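Local coordinates for peroxisomal acyl-CoA oxidase 1A (Solanum lycopersicum, PDB 2FON), which probably oxidises fatty acyl-CoA esters to 2-enoyl-CoA in peroxisomal beta-oxidation, using bound FAD and passing the electrons on to oxygen, at residues Lys82-Lys87 / Glu114-Asp119; Asn250-Ser255 / Phe433-Pro438; Ser312-Arg317 / Ser405-Gly410. All coordinates share one frame; numbering follows the deposited sequence.

How the contacts relate
All three contacts are largely buried, but at different depths: the centre of contact 3 is about 8 Å from the centre of the chain, that of contact 2 about 13 Å and contact 1 about 20 Å. Contact 1, in the N-terminal region beside the second subunit, sets a polar cluster round Glu114 beside an apolar pair. Contact 2 is almost wholly apolar and brings a turn against a helix next to the flavin. Contact 3 packs two long helices through Met315 and Thr407, with no hydrogen bond between its segments. Ser255 OG probably hydrogen-bonds to Pro115 O, tying contact 2 to contact 1, while Tyr436 carries contact 2 into contact 3, packing on Ala314 and Thr407.

Contact 1: Lys82-Lys87 / Glu114-Asp119; sequences KNTLRK and EPAFTD
Thr84 and Glu114 meet where one face of helix 77-97 turns to the segment leading into helix 118-132, within the N-terminal helical region of the acyl-CoA oxidase fold. Followed outward from the backbone, Thr84 has its CB 3.4 Å from Glu114 OE2, and there the side chain forks. One branch is polar: OG1 donates a hydrogen bond of 2.6 Å to Glu114 OE2, approaching on the anti side of the carboxylate and 31° out of its plane. The other is apolar: CG2, anti to the backbone N (chi1 of OG1 -58°), lies 3.4 Å from Ala116 CB. The same torsion sets OG1 beside the backbone N, where Leu80 O, one turn back, is its second hydrogen-bond partner. Threonine suits the place because it offers a hydroxyl and a methyl at once, and Ala116 because a small side chain fits between the loop and Thr84.

The extended chain of Glu114 crosses obliquely to that of Lys87, whose NZ forms a salt bridge of 2.9 Å with Glu114 OE1, although the position of that oxygen is less certain. An alanine in place of Glu114 would probably leave the ammonium group of Lys87 without its countercharge and Thr84 OG1 without one of its acceptors.

Next to Thr84 in the chain, Leu85 brings CD2 within 3.9 Å of Phe117 CE2, the two side chains crossing at about a right angle. Both also pack on Ile670 of the second subunit. The carboxylate of Glu114 is thus fixed at the loop by the Thr84 hydroxyl and, less surely, by an ammonium group, while the apolar pair beside it continues into the subunit interface at Ile670.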
loop_
_atom_site.group_PDB
_atom_site.type_symbol
_atom_site.label_atom_id
_atom_site.label_comp_id
_atom_site.label_asym_id
_atom_site.label_seq_id
_atom_site.Cartn_x
_atom_site.Cartn_y
_atom_site.Cartn_z
ATOM N N LYS B 82 -25.027 -1.528 13.486
ATOM C CA LYS B 82 -26.463 -1.573 13.559
ATOM C C LYS B 82 -26.894 -1.208 12.174
ATOM O O LYS B 82 -27.701 -1.928 11.557
ATOM C CB LYS B 82 -26.989 -0.587 14.597
ATOM C CG LYS B 82 -28.514 -0.460 14.669
ATOM C CD LYS B 82 -28.865 0.504 15.827
ATOM C CE LYS B 82 -30.384 0.630 16.072
ATOM N NZ LYS B 82 -30.690 1.059 17.476
ATOM N N ASN B 83 -26.293 -0.137 11.653
ATOM C CA ASN B 83 -26.525 0.239 10.306
ATOM C C ASN B 83 -26.261 -0.867 9.286
ATOM O O ASN B 83 -27.021 -1.010 8.368
ATOM C CB ASN B 83 -25.788 1.495 9.944
ATOM C CG ASN B 83 -26.462 2.207 8.822
ATOM O OD1 ASN B 83 -27.520 2.793 9.039
ATOM N ND2 ASN B 83 -25.921 2.113 7.603
ATOM N N THR B 84 -25.222 -1.665 9.424
ATOM C CA THR B 84 -25.070 -2.780 8.502
ATOM C C THR B 84 -26.277 -3.696 8.624
ATOM O O THR B 84 -26.830 -4.146 7.626
ATOM C CB THR B 84 -23.761 -3.588 8.757
ATOM O OG1 THR B 84 -22.648 -2.702 8.643
ATOM C CG2 THR B 84 -23.580 -4.764 7.767
ATOM N N LEU B 85 -26.705 -3.980 9.846
ATOM C CA LEU B 85 -27.761 -4.976 10.008
ATOM C C LEU B 85 -28.972 -4.509 9.256
ATOM O O LEU B 85 -29.530 -5.271 8.463
ATOM C CB LEU B 85 -28.041 -5.259 11.460
ATOM C CG LEU B 85 -26.790 -5.885 12.152
ATOM C CD1 LEU B 85 -27.086 -6.417 13.555
ATOM C CD2 LEU B 85 -26.070 -6.954 11.310
ATOM N N ARG B 86 -29.291 -3.225 9.436
ATOM C CA ARG B 86 -30.419 -2.590 8.794
ATOM C C ARG B 86 -30.457 -2.755 7.298
ATOM O O ARG B 86 -31.480 -3.168 6.738
ATOM C CB ARG B 86 -30.380 -1.118 9.077
ATOM C CG ARG B 86 -31.730 -0.463 8.871
ATOM C CD ARG B 86 -31.578 0.981 8.693
ATOM N NE ARG B 86 -31.363 1.141 7.279
ATOM C CZ ARG B 86 -30.278 1.644 6.720
ATOM N NH1 ARG B 86 -29.281 2.059 7.470
ATOM N NH2 ARG B 86 -30.211 1.724 5.409
ATOM N N LYS B 87 -29.336 -2.404 6.655
ATOM C CA LYS B 87 -29.167 -2.580 5.239
ATOM C C LYS B 87 -29.223 -4.059 4.889
ATOM O O LYS B 87 -29.826 -4.439 3.929
ATOM C CB LYS B 87 -27.832 -2.046 4.867
ATOM C CG LYS B 87 -27.797 -0.789 4.036
ATOM C CD LYS B 87 -26.288 -0.436 3.890
ATOM C CE LYS B 87 -26.033 1.006 3.517
ATOM N NZ LYS B 87 -24.738 1.530 4.052
ATOM N N GLU B 114 -20.996 -3.258 0.868
ATOM C CA GLU B 114 -20.595 -3.158 2.256
ATOM C C GLU B 114 -20.269 -4.546 2.794
ATOM O O GLU B 114 -21.146 -5.414 2.803
ATOM C CB GLU B 114 -21.806 -2.601 3.003
ATOM C CG GLU B 114 -21.790 -2.718 4.511
ATOM C CD GLU B 114 -22.685 -1.651 5.159
ATOM O OE1 GLU B 114 -23.501 -1.034 4.397
ATOM O OE2 GLU B 114 -22.572 -1.445 6.420
ATOM N N PRO B 115 -19.043 -4.778 3.264
ATOM C CA PRO B 115 -18.837 -6.130 3.791
ATOM C C PRO B 115 -19.828 -6.414 4.932
ATOM O O PRO B 115 -20.095 -5.537 5.761
ATOM C CB PRO B 115 -17.393 -6.076 4.341
ATOM C CG PRO B 115 -16.731 -4.928 3.603
ATOM C CD PRO B 115 -17.854 -3.926 3.433
ATOM N N ALA B 116 -20.403 -7.611 4.966
ATOM C CA ALA B 116 -21.321 -8.010 6.033
ATOM C C ALA B 116 -21.460 -9.508 5.990
ATOM O O ALA B 116 -21.143 -10.124 4.964
ATOM C CB ALA B 116 -22.691 -7.364 5.801
ATOM N N PHE B 117 -21.993 -10.086 7.058
ATOM C CA PHE B 117 -22.220 -11.535 7.191
ATOM C C PHE B 117 -22.869 -12.194 5.970
ATOM O O PHE B 117 -22.465 -13.295 5.572
ATOM C CB PHE B 117 -23.069 -11.830 8.445
ATOM C CG PHE B 117 -24.477 -11.336 8.356
ATOM C CD1 PHE B 117 -25.536 -12.226 8.049
ATOM C CD2 PHE B 117 -24.769 -9.988 8.543
ATOM C CE1 PHE B 117 -26.858 -11.793 7.955
ATOM C CE2 PHE B 117 -26.122 -9.537 8.426
ATOM C CZ PHE B 117 -27.154 -10.447 8.138
ATOM N N THR B 118 -23.865 -11.542 5.364
ATOM C CA THR B 118 -24.516 -12.126 4.205
ATOM C C THR B 118 -23.495 -12.657 3.148
ATOM O O THR B 118 -23.675 -13.709 2.527
ATOM C CB THR B 118 -25.635 -11.174 3.618
ATOM O OG1 THR B 118 -25.160 -9.831 3.516
ATOM C CG2 THR B 118 -26.834 -11.161 4.518
ATOM N N ASP B 119 -22.395 -11.947 2.998
ATOM C CA ASP B 119 -21.293 -12.424 2.181
ATOM C C ASP B 119 -20.804 -13.845 2.522
ATOM O O ASP B 119 -20.588 -14.637 1.617
ATOM C CB ASP B 119 -20.116 -11.430 2.231
ATOM C CG ASP B 119 -20.443 -10.047 1.552
ATOM O OD1 ASP B 119 -21.342 -9.962 0.607
ATOM O OD2 ASP B 119 -19.770 -9.049 1.987
#

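Contact 2: Asn250-Ser255 / Phe433-Pro438; sequences NGAYNS and FAVYVP. With FAD (flavin-adenine dinucleotide), chain E.
Tyr253 and Pro438 meet beside the flavin, where the middle beta domain of the acyl-CoA dehydrogenase fold touches the first C-terminal helical domain (C-alpha1). The tyrosine ring has C7M of FAD, a methyl of the dimethylbenzene end, over one face, 4.0 Å from CE2. Pro438 touches both neighbours: its CB lies 3.4 Å from FAD C7M, while its CG is 3.9 Å from Tyr253 CE1. A flat ring and a compact, rigid one suit a wall against a hydrophobic methyl edge. At the rim of the tyrosine, in its plane, Val435 O stands 3.6 Å from CE1.

Behind this first shell, Ala252 lays its CB against Ala434 CB at 3.9 Å, and its CA is met by Val435 CG2. Small methyls let the loop sit close to helix 429-436. The loop is shaped by a type II' turn through Gly251-Asn254, in which Ala252 takes a positive phi of 52°, and Ala252 N hydrogen-bonds to Glu431 OE1 of the same helix. Tyr423 OH of the second subunit hydrogen-bonds to Ala434 O, and its side chain packs on Tyr253 and Pro438. Asn254 clamps the turn twice, its N at 2.9 Å and its ND2 at 2.8 Å reaching Gly251 O from opposite faces of the carbonyl plane.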
loop_
_atom_site.group_PDB
_atom_site.type_symbol
_atom_site.label_atom_id
_atom_site.label_comp_id
_atom_site.label_asym_id
_atom_site.label_seq_id
_atom_site.Cartn_x
_atom_site.Cartn_y
_atom_site.Cartn_z
ATOM N N ASN B 250 -11.212 3.205 7.956
ATOM C CA ASN B 250 -12.530 3.690 8.386
ATOM C C ASN B 250 -13.669 2.925 7.626
ATOM O O ASN B 250 -13.621 2.770 6.409
ATOM C CB ASN B 250 -12.601 5.215 8.157
ATOM C CG ASN B 250 -11.363 6.000 8.787
ATOM O OD1 ASN B 250 -10.998 5.818 9.967
ATOM N ND2 ASN B 250 -10.759 6.894 7.987
ATOM N N GLY B 251 -14.679 2.418 8.331
ATOM C CA GLY B 251 -15.632 1.579 7.669
ATOM C C GLY B 251 -14.869 0.343 7.221
ATOM O O GLY B 251 -14.387 -0.420 8.063
ATOM N N ALA B 252 -14.737 0.148 5.898
ATOM C CA ALA B 252 -14.105 -1.051 5.329
ATOM C C ALA B 252 -14.714 -2.306 5.879
ATOM O O ALA B 252 -15.908 -2.518 5.733
ATOM C CB ALA B 252 -12.662 -1.057 5.601
ATOM N N TYR B 253 -13.913 -3.155 6.519
ATOM C CA TYR B 253 -14.410 -4.455 7.027
ATOM C C TYR B 253 -14.957 -4.329 8.422
ATOM O O TYR B 253 -15.452 -5.281 8.973
ATOM C CB TYR B 253 -13.331 -5.516 7.011
ATOM C CG TYR B 253 -13.473 -6.511 5.946
ATOM C CD1 TYR B 253 -12.995 -6.257 4.672
ATOM C CD2 TYR B 253 -14.056 -7.742 6.206
ATOM C CE1 TYR B 253 -13.128 -7.191 3.646
ATOM C CE2 TYR B 253 -14.192 -8.700 5.224
ATOM C CZ TYR B 253 -13.730 -8.416 3.938
ATOM O OH TYR B 253 -13.878 -9.367 2.926
ATOM N N ASN B 254 -14.876 -3.148 9.002
ATOM C CA ASN B 254 -15.396 -2.910 10.350
ATOM C C ASN B 254 -16.889 -3.105 10.485
ATOM O O ASN B 254 -17.403 -3.226 11.557
ATOM C CB ASN B 254 -14.878 -1.552 10.891
ATOM C CG ASN B 254 -13.375 -1.587 11.053
ATOM O OD1 ASN B 254 -12.860 -2.387 11.846
ATOM N ND2 ASN B 254 -12.658 -0.823 10.232
ATOM N N SER B 255 -17.570 -3.158 9.365
ATOM C CA SER B 255 -18.971 -3.484 9.341
ATOM C C SER B 255 -19.139 -4.975 9.311
ATOM O O SER B 255 -20.243 -5.460 9.370
ATOM C CB SER B 255 -19.590 -2.907 8.080
ATOM O OG SER B 255 -18.997 -3.483 6.942
ATOM N N PHE B 433 -8.917 0.396 -0.777
ATOM C CA PHE B 433 -7.697 -0.339 -0.501
ATOM C C PHE B 433 -7.817 -1.167 0.780
ATOM O O PHE B 433 -7.468 -2.335 0.808
ATOM C CB PHE B 433 -6.526 0.618 -0.402
ATOM C CG PHE B 433 -5.237 -0.035 0.002
ATOM C CD1 PHE B 433 -4.522 -0.817 -0.906
ATOM C CD2 PHE B 433 -4.748 0.123 1.268
ATOM C CE1 PHE B 433 -3.343 -1.432 -0.541
ATOM C CE2 PHE B 433 -3.550 -0.494 1.677
ATOM C CZ PHE B 433 -2.848 -1.261 0.782
ATOM N N ALA B 434 -8.293 -0.547 1.851
ATOM C CA ALA B 434 -8.550 -1.266 3.074
ATOM C C ALA B 434 -9.454 -2.478 2.880
ATOM O O ALA B 434 -9.093 -3.605 3.330
ATOM C CB ALA B 434 -9.107 -0.351 4.143
ATOM N N VAL B 435 -10.614 -2.266 2.255
ATOM C CA VAL B 435 -11.496 -3.403 1.926
ATOM C C VAL B 435 -10.818 -4.422 0.989
ATOM O O VAL B 435 -11.095 -5.587 1.077
ATOM C CB VAL B 435 -12.800 -3.013 1.134
ATOM C CG1 VAL B 435 -13.577 -4.279 0.796
ATOM C CG2 VAL B 435 -13.675 -2.115 1.903
ATOM N N TYR B 436 -9.981 -3.994 0.071
ATOM C CA TYR B 436 -9.522 -4.943 -0.913
ATOM C C TYR B 436 -8.466 -5.882 -0.403
ATOM O O TYR B 436 -8.442 -7.080 -0.729
ATOM C CB TYR B 436 -8.938 -4.274 -2.168
ATOM C CG TYR B 436 -8.691 -5.349 -3.169
ATOM C CD1 TYR B 436 -9.772 -6.016 -3.745
ATOM C CD2 TYR B 436 -7.373 -5.807 -3.455
ATOM C CE1 TYR B 436 -9.570 -7.048 -4.615
ATOM C CE2 TYR B 436 -7.165 -6.847 -4.341
ATOM C CZ TYR B 436 -8.271 -7.460 -4.914
ATOM O OH TYR B 436 -8.125 -8.489 -5.809
ATOM N N VAL B 437 -7.560 -5.307 0.367
ATOM C CA VAL B 437 -6.308 -5.953 0.670
ATOM C C VAL B 437 -6.356 -7.379 1.299
ATOM O O VAL B 437 -5.535 -8.222 0.922
ATOM C CB VAL B 437 -5.356 -4.984 1.349
ATOM C CG1 VAL B 437 -5.577 -4.984 2.841
ATOM C CG2 VAL B 437 -3.880 -5.317 0.887
ATOM N N PRO B 438 -7.387 -7.673 2.147
ATOM C CA PRO B 438 -7.426 -9.061 2.658
ATOM C C PRO B 438 -7.412 -10.138 1.544
ATOM O O PRO B 438 -6.914 -11.237 1.759
ATOM C CB PRO B 438 -8.729 -9.121 3.521
ATOM C CG PRO B 438 -9.234 -7.767 3.601
ATOM C CD PRO B 438 -8.569 -6.881 2.602
HETATM P PA FAD E . 0.314 -17.315 7.415
HETATM O O1A FAD E . 0.190 -18.576 6.655
HETATM O O2A FAD E . 0.477 -17.520 8.897
HETATM O O5B FAD E . 1.484 -16.507 6.751
HETATM C C5B FAD E . 2.256 -15.654 7.555
HETATM C C4B FAD E . 3.496 -15.251 6.738
HETATM O O4B FAD E . 4.306 -16.384 6.596
HETATM C C3B FAD E . 3.125 -14.830 5.318
HETATM O O3B FAD E . 4.081 -13.912 4.953
HETATM C C2B FAD E . 3.261 -16.082 4.505
HETATM O O2B FAD E . 3.654 -15.903 3.186
HETATM C C1B FAD E . 4.423 -16.723 5.239
HETATM N N9A FAD E . 4.369 -18.162 5.103
HETATM C C8A FAD E . 3.465 -19.009 5.662
HETATM N N7A FAD E . 3.750 -20.244 5.231
HETATM C C5A FAD E . 4.828 -20.188 4.421
HETATM C C6A FAD E . 5.574 -21.161 3.754
HETATM N N6A FAD E . 5.232 -22.464 3.833
HETATM N N1A FAD E . 6.662 -20.766 3.007
HETATM C C2A FAD E . 6.991 -19.445 2.896
HETATM N N3A FAD E . 6.262 -18.497 3.579
HETATM C C4A FAD E . 5.211 -18.866 4.327
HETATM N N1 FAD E . -10.938 -17.569 7.661
HETATM C C2 FAD E . -12.069 -18.371 7.725
HETATM O O2 FAD E . -11.923 -19.558 8.000
HETATM N N3 FAD E . -13.337 -17.852 7.467
HETATM C C4 FAD E . -13.463 -16.511 7.153
HETATM O O4 FAD E . -14.572 -16.036 6.957
HETATM C C4X FAD E . -12.332 -15.683 7.091
HETATM N N5 FAD E . -12.436 -14.321 6.808
HETATM C C5X FAD E . -11.293 -13.553 6.769
HETATM C C6 FAD E . -11.419 -12.216 6.513
HETATM C C7 FAD E . -10.298 -11.434 6.531
HETATM C C7M FAD E . -10.555 -10.005 6.223
HETATM C C8 FAD E . -9.027 -11.974 6.788
HETATM C C8M FAD E . -7.753 -11.161 6.773
HETATM C C9 FAD E . -8.898 -13.324 7.032
HETATM C C9A FAD E . -10.043 -14.116 7.028
HETATM N N10 FAD E . -9.967 -15.469 7.306
HETATM C C10 FAD E . -11.082 -16.234 7.354
HETATM C "C1'" FAD E . -8.662 -16.168 7.564
HETATM C "C2'" FAD E . -8.020 -16.141 6.170
HETATM O "O2'" FAD E . -8.817 -16.840 5.280
HETATM C "C3'" FAD E . -6.655 -16.776 5.991
HETATM O "O3'" FAD E . -6.689 -18.174 6.147
HETATM C "C4'" FAD E . -5.588 -16.153 6.837
HETATM O "O4'" FAD E . -5.463 -14.763 6.482
HETATM C "C5'" FAD E . -4.366 -16.949 6.490
HETATM O "O5'" FAD E . -3.380 -16.036 6.897
HETATM P P FAD E . -2.279 -16.375 7.975
HETATM O O1P FAD E . -2.317 -15.351 9.051
HETATM O O2P FAD E . -2.297 -17.813 8.438
HETATM O O3P FAD E . -0.948 -16.350 7.067
#

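Contact 3: Ser312-Arg317 / Ser405-Gly410; sequences SLAMSR and SATADG
Met315 folds over Thr407, and its torsions explain how. CG leaves anti to the backbone N (chi1 180°), which sends the chain off beside the carbonyl carbon. Bends at chi2 (76°) and chi3 then carry the methyl over to the partner helix. CE arrives 3.5 Å from Thr407 CA and 3.6 Å from Ala406 O, and it also touches Thr407 OG1, which Met315 CB approaches as well at 3.8 Å. A flexible, unbranched methionine suits this role, since it can curl to fit a surface made of backbone and short side chains.

Segments 312-317 and 405-410 belong to helices 297-328 and 389-417 of the helical bundle in the first C-terminal domain (C-alpha1), and cross at 23° with their axes 9.2 Å apart at the closest. Helix 347-380 borders both, through Ser359 and Ala360 on Met315 and Phe363 on Thr407.

Thr407 points its CB toward the partner helix and holds CG2 anti to its own backbone N, placing that methyl 3.9 Å from Ala314 CB. OG1 turns beside the backbone N, where it bonds to Thr403 O a turn earlier, so its polar end is satisfied within its own helix. Gly410, lacking a side chain, leaves room for the sulphur, Met315 SD lying 4.3 Å from Gly410 CA.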
loop_
_atom_site.group_PDB
_atom_site.type_symbol
_atom_site.label_atom_id
_atom_site.label_comp_id
_atom_site.label_asym_id
_atom_site.label_seq_id
_atom_site.Cartn_x
_atom_site.Cartn_y
_atom_site.Cartn_z
ATOM N N SER B 312 -10.602 -7.856 -10.963
ATOM C CA SER B 312 -10.928 -6.950 -11.995
ATOM C C SER B 312 -11.938 -5.938 -11.480
ATOM O O SER B 312 -11.939 -4.794 -11.928
ATOM C CB SER B 312 -11.446 -7.697 -13.250
ATOM O OG SER B 312 -12.812 -8.028 -13.191
ATOM N N LEU B 313 -12.789 -6.312 -10.535
ATOM C CA LEU B 313 -13.751 -5.321 -10.105
ATOM C C LEU B 313 -13.048 -4.189 -9.319
ATOM O O LEU B 313 -13.038 -3.052 -9.768
ATOM C CB LEU B 313 -14.967 -5.957 -9.410
ATOM C CG LEU B 313 -15.920 -5.034 -8.645
ATOM C CD1 LEU B 313 -16.840 -4.328 -9.569
ATOM C CD2 LEU B 313 -16.700 -5.764 -7.492
ATOM N N ALA B 314 -12.417 -4.476 -8.192
ATOM C CA ALA B 314 -11.576 -3.457 -7.519
ATOM C C ALA B 314 -10.544 -2.704 -8.470
ATOM O O ALA B 314 -10.453 -1.494 -8.450
ATOM C CB ALA B 314 -10.868 -4.078 -6.294
ATOM N N MET B 315 -9.773 -3.385 -9.302
ATOM C CA MET B 315 -8.858 -2.644 -10.111
ATOM C C MET B 315 -9.644 -1.612 -10.962
ATOM O O MET B 315 -9.260 -0.434 -11.063
ATOM C CB MET B 315 -8.074 -3.597 -10.992
ATOM C CG MET B 315 -7.074 -2.967 -11.912
ATOM S SD MET B 315 -5.655 -2.483 -10.916
ATOM C CE MET B 315 -4.557 -3.899 -11.029
ATOM N N SER B 316 -10.742 -2.052 -11.581
ATOM C CA SER B 316 -11.537 -1.174 -12.395
ATOM C C SER B 316 -12.068 -0.013 -11.536
ATOM O O SER B 316 -11.968 1.133 -11.977
ATOM C CB SER B 316 -12.680 -1.930 -13.095
ATOM O OG SER B 316 -13.860 -2.022 -12.283
ATOM N N ARG B 317 -12.619 -0.256 -10.336
ATOM C CA ARG B 317 -13.043 0.922 -9.544
ATOM C C ARG B 317 -11.892 1.946 -9.294
ATOM O O ARG B 317 -12.077 3.137 -9.408
ATOM C CB ARG B 317 -13.710 0.550 -8.227
ATOM C CG ARG B 317 -15.051 -0.098 -8.345
ATOM C CD ARG B 317 -15.416 -0.859 -7.064
ATOM N NE ARG B 317 -16.110 0.039 -6.160
ATOM C CZ ARG B 317 -16.560 -0.256 -4.938
ATOM N NH1 ARG B 317 -16.398 -1.442 -4.412
ATOM N NH2 ARG B 317 -17.205 0.664 -4.234
ATOM N N SER B 405 -2.247 -9.516 -6.076
ATOM C CA SER B 405 -1.156 -8.555 -5.799
ATOM C C SER B 405 -1.177 -7.372 -6.715
ATOM O O SER B 405 -0.842 -6.250 -6.291
ATOM C CB SER B 405 0.231 -9.132 -5.979
ATOM O OG SER B 405 0.253 -10.387 -5.426
ATOM N N ALA B 406 -1.438 -7.632 -7.988
ATOM C CA ALA B 406 -1.337 -6.595 -8.917
ATOM C C ALA B 406 -2.375 -5.575 -8.466
ATOM O O ALA B 406 -2.077 -4.330 -8.395
ATOM C CB ALA B 406 -1.644 -7.085 -10.250
ATOM N N THR B 407 -3.554 -6.094 -8.087
ATOM C CA THR B 407 -4.675 -5.237 -7.763
ATOM C C THR B 407 -4.404 -4.466 -6.465
ATOM O O THR B 407 -4.452 -3.225 -6.447
ATOM C CB THR B 407 -6.050 -6.016 -7.836
ATOM O OG1 THR B 407 -6.284 -6.455 -9.188
ATOM C CG2 THR B 407 -7.253 -5.174 -7.325
ATOM N N ALA B 408 -4.061 -5.149 -5.389
ATOM C CA ALA B 408 -3.671 -4.402 -4.166
ATOM C C ALA B 408 -2.604 -3.338 -4.438
ATOM O O ALA B 408 -2.737 -2.209 -4.065
ATOM C CB ALA B 408 -3.218 -5.341 -3.046
ATOM N N ASP B 409 -1.560 -3.684 -5.145
ATOM C CA ASP B 409 -0.586 -2.690 -5.495
ATOM C C ASP B 409 -1.127 -1.586 -6.375
ATOM O O ASP B 409 -0.729 -0.464 -6.208
ATOM C CB ASP B 409 0.508 -3.352 -6.261
ATOM C CG ASP B 409 1.509 -4.069 -5.394
ATOM O OD1 ASP B 409 1.403 -4.152 -4.129
ATOM O OD2 ASP B 409 2.436 -4.587 -6.061
ATOM N N GLY B 410 -1.998 -1.927 -7.326
ATOM C CA GLY B 410 -2.620 -0.960 -8.205
ATOM C C GLY B 410 -3.554 0.080 -7.590
ATOM O O GLY B 410 -3.689 1.233 -8.102
#